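Local coordinates for protein probable UbiX-like flavin prenyltransferase (Escherichia coli, PDB 1SBZ) that probably acts as a flavin prenyltransferase, joining a dimethylallyl group to reduced FMN to make the prenylated cofactor of a phenolic acid decarboxylase, at residues L20-E25 with R168-F173; V109-G114 with S138-A143. One frame throughout, in Å; residues are numbered along the deposited sequence.

Contact 1 of 2, residues L20-E25 with R168-F173; sequences LQALRE and RVLDQF
Leu-23 and Leu-170 meet methyl to methyl, CD1 of Leu-23 lying 3.8 Å from CD1 of Leu-170. This is the tight spot between helix 13-24 and helix 158-170, and the two side chains cross at a slant. CB of Leu-23 does not point straight at Leu-170, but with chi1 at -99° its end comes nearer. The other branch of the second leucine makes a looser touch: Leu-170 CD2 comes to 4.3 Å from Ala-22 CB. The backbones stay well apart, with 9.1 Å between Leu-23 CA and Leu-170 CA, so side chains alone bridge the gap. No hydrogen bond crosses it, and only 91 Å² is buried in all. His-177, in a loop, touches both Ala-22 and Leu-170.

On the solvent side, exposed Arg-24 forms a salt bridge with Asp-59. Arg-168 is buried instead where neighbouring subunits pack, and Glu-113 of one of them is its second partner after Asp-171. NE and NH2 of Arg-168 both reach OD2 of Asp-171, at 3.3 and 3.2 Å, in a salt bridge with that oxygen close to the guanidinium plane. Arg-182 forms a salt bridge with the same oxygen, so two cations probably help keep it negative. Beneath the helices lies the parallel sheet: Leu-20 and Leu-23 rest on strand 2-7, and Val-169 reaches strands 80-86 and 116-121, so the two helices pack side by side on one face.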
# COMPACT_ATOMS: atom_id res chain seq x y z
N LEU D 20 -23.34 -16.01 -28.76
CA LEU D 20 -23.74 -15.33 -29.99
C LEU D 20 -25.01 -15.91 -30.59
O LEU D 20 -25.84 -15.17 -31.11
CB LEU D 20 -22.61 -15.36 -31.03
CG LEU D 20 -21.45 -14.37 -30.89
CD1 LEU D 20 -20.35 -14.75 -31.87
CD2 LEU D 20 -21.91 -12.94 -31.13
N GLN D 21 -25.15 -17.24 -30.52
CA GLN D 21 -26.38 -17.91 -30.95
C GLN D 21 -27.59 -17.46 -30.13
O GLN D 21 -28.63 -17.11 -30.70
CB GLN D 21 -26.22 -19.43 -30.85
CG GLN D 21 -25.45 -20.07 -32.00
CD GLN D 21 -24.99 -21.48 -31.70
OE1 GLN D 21 -25.01 -21.92 -30.54
NE2 GLN D 21 -24.58 -22.20 -32.73
N ALA D 22 -27.45 -17.46 -28.81
CA ALA D 22 -28.51 -17.04 -27.90
C ALA D 22 -28.91 -15.57 -28.10
O ALA D 22 -30.08 -15.22 -27.99
CB ALA D 22 -28.11 -17.29 -26.45
N LEU D 23 -27.91 -14.74 -28.40
CA LEU D 23 -28.14 -13.32 -28.69
C LEU D 23 -28.92 -13.12 -30.00
O LEU D 23 -29.77 -12.23 -30.09
CB LEU D 23 -26.82 -12.56 -28.72
CG LEU D 23 -26.34 -11.75 -27.50
CD1 LEU D 23 -26.72 -12.36 -26.17
CD2 LEU D 23 -24.84 -11.53 -27.57
N ARG D 24 -28.62 -13.96 -30.99
CA ARG D 24 -29.30 -13.93 -32.30
C ARG D 24 -30.81 -14.17 -32.17
O ARG D 24 -31.59 -13.68 -32.98
CB ARG D 24 -28.67 -14.96 -33.25
CG ARG D 24 -28.88 -14.70 -34.75
CD ARG D 24 -28.52 -13.28 -35.19
NE ARG D 24 -28.04 -13.22 -36.57
CZ ARG D 24 -27.77 -12.08 -37.22
NH1 ARG D 24 -27.93 -10.91 -36.63
NH2 ARG D 24 -27.33 -12.12 -38.48
N GLU D 25 -31.20 -14.90 -31.13
CA GLU D 25 -32.60 -15.22 -30.88
C GLU D 25 -33.32 -14.12 -30.09
O GLU D 25 -34.45 -14.31 -29.62
CB GLU D 25 -32.72 -16.56 -30.15
CG GLU D 25 -32.12 -17.75 -30.90
CD GLU D 25 -32.81 -18.03 -32.23
OE1 GLU D 25 -34.06 -17.97 -32.29
OE2 GLU D 25 -32.10 -18.32 -33.22
N ARG D 168 -25.62 -17.61 -17.27
CA ARG D 168 -25.11 -16.88 -16.11
C ARG D 168 -24.31 -15.64 -16.51
O ARG D 168 -24.26 -14.66 -15.76
CB ARG D 168 -24.29 -17.80 -15.21
CG ARG D 168 -25.05 -19.04 -14.69
CD ARG D 168 -25.62 -18.93 -13.25
NE ARG D 168 -26.10 -17.58 -12.97
CZ ARG D 168 -25.66 -16.80 -11.99
NH1 ARG D 168 -24.74 -17.21 -11.13
NH2 ARG D 168 -26.17 -15.59 -11.87
N VAL D 169 -23.70 -15.68 -17.70
CA VAL D 169 -23.08 -14.50 -18.30
C VAL D 169 -24.17 -13.48 -18.69
O VAL D 169 -24.07 -12.31 -18.33
CB VAL D 169 -22.17 -14.86 -19.51
CG1 VAL D 169 -21.63 -13.60 -20.19
CG2 VAL D 169 -21.01 -15.75 -19.08
N LEU D 170 -25.20 -13.95 -19.38
CA LEU D 170 -26.35 -13.12 -19.79
C LEU D 170 -27.08 -12.44 -18.63
O LEU D 170 -27.54 -11.30 -18.78
CB LEU D 170 -27.34 -13.94 -20.61
CG LEU D 170 -27.28 -13.94 -22.14
CD1 LEU D 170 -25.92 -13.52 -22.69
CD2 LEU D 170 -27.70 -15.30 -22.67
N ASP D 171 -27.18 -13.13 -17.50
CA ASP D 171 -27.73 -12.55 -16.26
C ASP D 171 -27.13 -11.17 -15.95
O ASP D 171 -27.80 -10.31 -15.39
CB ASP D 171 -27.49 -13.48 -15.07
CG ASP D 171 -28.51 -14.60 -14.97
OD1 ASP D 171 -29.52 -14.56 -15.71
OD2 ASP D 171 -28.39 -15.55 -14.17
N GLN D 172 -25.87 -10.98 -16.33
CA GLN D 172 -25.16 -9.72 -16.12
C GLN D 172 -25.79 -8.54 -16.85
O GLN D 172 -25.61 -7.38 -16.45
CB GLN D 172 -23.69 -9.86 -16.52
CG GLN D 172 -22.87 -10.71 -15.57
CD GLN D 172 -22.75 -10.09 -14.20
OE1 GLN D 172 -22.53 -8.88 -14.08
NE2 GLN D 172 -22.91 -10.90 -13.16
N PHE D 173 -26.55 -8.83 -17.90
CA PHE D 173 -27.25 -7.79 -18.66
C PHE D 173 -28.78 -7.90 -18.54
O PHE D 173 -29.51 -7.40 -19.39
CB PHE D 173 -26.82 -7.82 -20.13
CG PHE D 173 -25.42 -7.35 -20.35
CD1 PHE D 173 -24.37 -8.26 -20.44
CD2 PHE D 173 -25.13 -5.99 -20.48
CE1 PHE D 173 -23.06 -7.82 -20.65
CE2 PHE D 173 -23.82 -5.55 -20.69
CZ PHE D 173 -22.79 -6.47 -20.78

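Contact 2 of 2, residues V109-G114 with S138-A143; sequences VVLKEG and SRMGVA
Two helices in succession, 102-112 and 128-139, sit beside strand 116-121 in the parallel alpha/beta sheet, and this contact joins the last turn of helix 102-112 to the turn that follows helix 128-139. It rests on the forked end of Leu-111. One prong, Leu-111 CD1, lies 3.9 Å from CE of Met-140, a residue modelled as selenomethionine; the other, Leu-111 CD2, lies 3.7 Å from CG2 of Val-142. Leu-111 crosses each of these neighbours at about a right angle, so its tip is gripped from two directions. Met-140 reaches it by a bend at its far end: the chain is extended as far as SE, then chi3 of 58° swings CE round to the leucine. The contact is wholly apolar and buries 122 Å².

Both helices finish in a Schellman motif, closed by a glycine with positive phi, 77° at Gly-114 and 95° at Gly-141. In the first, Gly-114 N is bonded to Leu-111 O at 3.2 Å; in the second, Gly-141 N holds Ser-138 O at 2.9 Å. The second turn carries the chain from Met-140 round to Val-142 and into strand 143-144, where Ala-143 pairs with strand 116-121.

Lys-112 points away from the contact. Its NZ forms a salt bridge with OE2 of Glu-113 at 2.6 Å, nearly along the C-O axis, and is also bonded to Met-124 O of a neighbouring subunit. Ile-129 of that same subunit packs against both Leu-111 and Met-140, extending the apolar patch across the interface. The side chain of Leu-111 is about 12 Å from a bound FMN. Strand 116-121, helix 128-139 and strand 143-144 form a beta-alpha-beta crossover, the repeating element of Rossmann-like flavoprotein folds.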
# COMPACT_ATOMS: atom_id res chain seq x y z
N VAL D 109 -12.61 1.97 -24.00
CA VAL D 109 -13.72 2.90 -24.26
C VAL D 109 -14.95 2.58 -23.41
O VAL D 109 -15.52 3.46 -22.77
CB VAL D 109 -14.08 2.94 -25.78
CG1 VAL D 109 -15.46 3.54 -26.02
CG2 VAL D 109 -13.03 3.72 -26.55
N VAL D 110 -15.36 1.32 -23.39
CA VAL D 110 -16.45 0.90 -22.51
C VAL D 110 -16.20 1.38 -21.06
O VAL D 110 -17.09 1.97 -20.43
CB VAL D 110 -16.70 -0.63 -22.61
CG1 VAL D 110 -17.38 -1.17 -21.36
CG2 VAL D 110 -17.52 -0.96 -23.86
N LEU D 111 -14.99 1.16 -20.55
CA LEU D 111 -14.66 1.57 -19.18
C LEU D 111 -14.68 3.10 -18.99
O LEU D 111 -15.20 3.58 -17.98
CB LEU D 111 -13.33 0.96 -18.72
CG LEU D 111 -13.30 -0.57 -18.53
CD1 LEU D 111 -11.90 -1.08 -18.21
CD2 LEU D 111 -14.25 -1.02 -17.43
N LYS D 112 -14.14 3.86 -19.94
CA LYS D 112 -14.14 5.32 -19.79
C LYS D 112 -15.55 5.91 -19.87
O LYS D 112 -15.81 6.95 -19.28
CB LYS D 112 -13.18 6.00 -20.78
CG LYS D 112 -13.72 6.18 -22.19
CD LYS D 112 -12.73 6.95 -23.05
CE LYS D 112 -13.22 7.09 -24.50
NZ LYS D 112 -14.23 8.16 -24.62
N GLU D 113 -16.45 5.24 -20.58
CA GLU D 113 -17.83 5.73 -20.73
C GLU D 113 -18.73 5.29 -19.59
O GLU D 113 -19.90 5.68 -19.55
CB GLU D 113 -18.43 5.29 -22.08
CG GLU D 113 -17.76 5.86 -23.32
CD GLU D 113 -17.76 7.38 -23.39
OE1 GLU D 113 -18.74 8.02 -22.93
OE2 GLU D 113 -16.77 7.95 -23.91
N GLY D 114 -18.21 4.47 -18.68
CA GLY D 114 -18.98 3.97 -17.54
C GLY D 114 -19.94 2.84 -17.91
O GLY D 114 -20.90 2.59 -17.20
N SER D 138 -11.78 -6.04 -11.34
CA SER D 138 -12.91 -6.26 -10.43
C SER D 138 -13.19 -5.03 -9.56
O SER D 138 -14.34 -4.61 -9.43
CB SER D 138 -12.63 -7.48 -9.52
OG SER D 138 -13.80 -7.89 -8.83
N ARG D 139 -12.14 -4.44 -8.99
CA ARG D 139 -12.31 -3.25 -8.12
C ARG D 139 -12.97 -2.08 -8.87
O ARG D 139 -13.58 -1.19 -8.26
CB ARG D 139 -10.98 -2.81 -7.51
CG ARG D 139 -10.38 -3.79 -6.50
CD ARG D 139 -9.30 -3.18 -5.61
NE ARG D 139 -9.19 -3.93 -4.35
CZ ARG D 139 -8.09 -4.53 -3.94
NH1 ARG D 139 -6.98 -4.45 -4.66
NH2 ARG D 139 -8.08 -5.20 -2.80
N MSE D 140 -12.85 -2.10 -10.20
CA MSE D 140 -13.42 -1.07 -11.06
C MSE D 140 -14.84 -1.39 -11.52
O MSE D 140 -15.42 -0.64 -12.31
CB MSE D 140 -12.55 -0.89 -12.30
CG MSE D 140 -11.22 -0.27 -12.03
SE MSE D 140 -10.20 -0.19 -13.68
CE MSE D 140 -11.44 0.87 -14.82
N GLY D 141 -15.40 -2.50 -11.05
CA GLY D 141 -16.75 -2.89 -11.44
C GLY D 141 -16.83 -3.86 -12.61
O GLY D 141 -17.94 -4.22 -13.02
N VAL D 142 -15.69 -4.28 -13.16
CA VAL D 142 -15.68 -5.29 -14.23
C VAL D 142 -16.11 -6.65 -13.69
O VAL D 142 -15.51 -7.16 -12.74
CB VAL D 142 -14.31 -5.42 -14.92
CG1 VAL D 142 -14.34 -6.51 -16.02
CG2 VAL D 142 -13.86 -4.08 -15.47
N ALA D 143 -17.14 -7.23 -14.29
CA ALA D 143 -17.63 -8.55 -13.89
C ALA D 143 -16.70 -9.66 -14.35
O ALA D 143 -16.34 -9.74 -15.53
CB ALA D 143 -19.04 -8.78 -14.41

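Contact 1 and contact 2 have centres 19 Å apart and belong to opposite faces of the same parallel sheet. Strand 116-121 lies between them: Val-118 and Val-120 face the side of contact 1, Leu-117 and Leu-119 that of contact 2. Along the chain, 20-25 comes first and 168-173 last, with both segments of contact 2 in between, so contact 1 sets the first helix of the chain, 13-24, beside the last, 158-170. The contacts touch where Gln-172 OE1 lies 3.5 Å from Ala-143 CB. Assembly ties them again: Arg-168 of one subunit forms a salt bridge with Glu-113 of another, within the dodecamer.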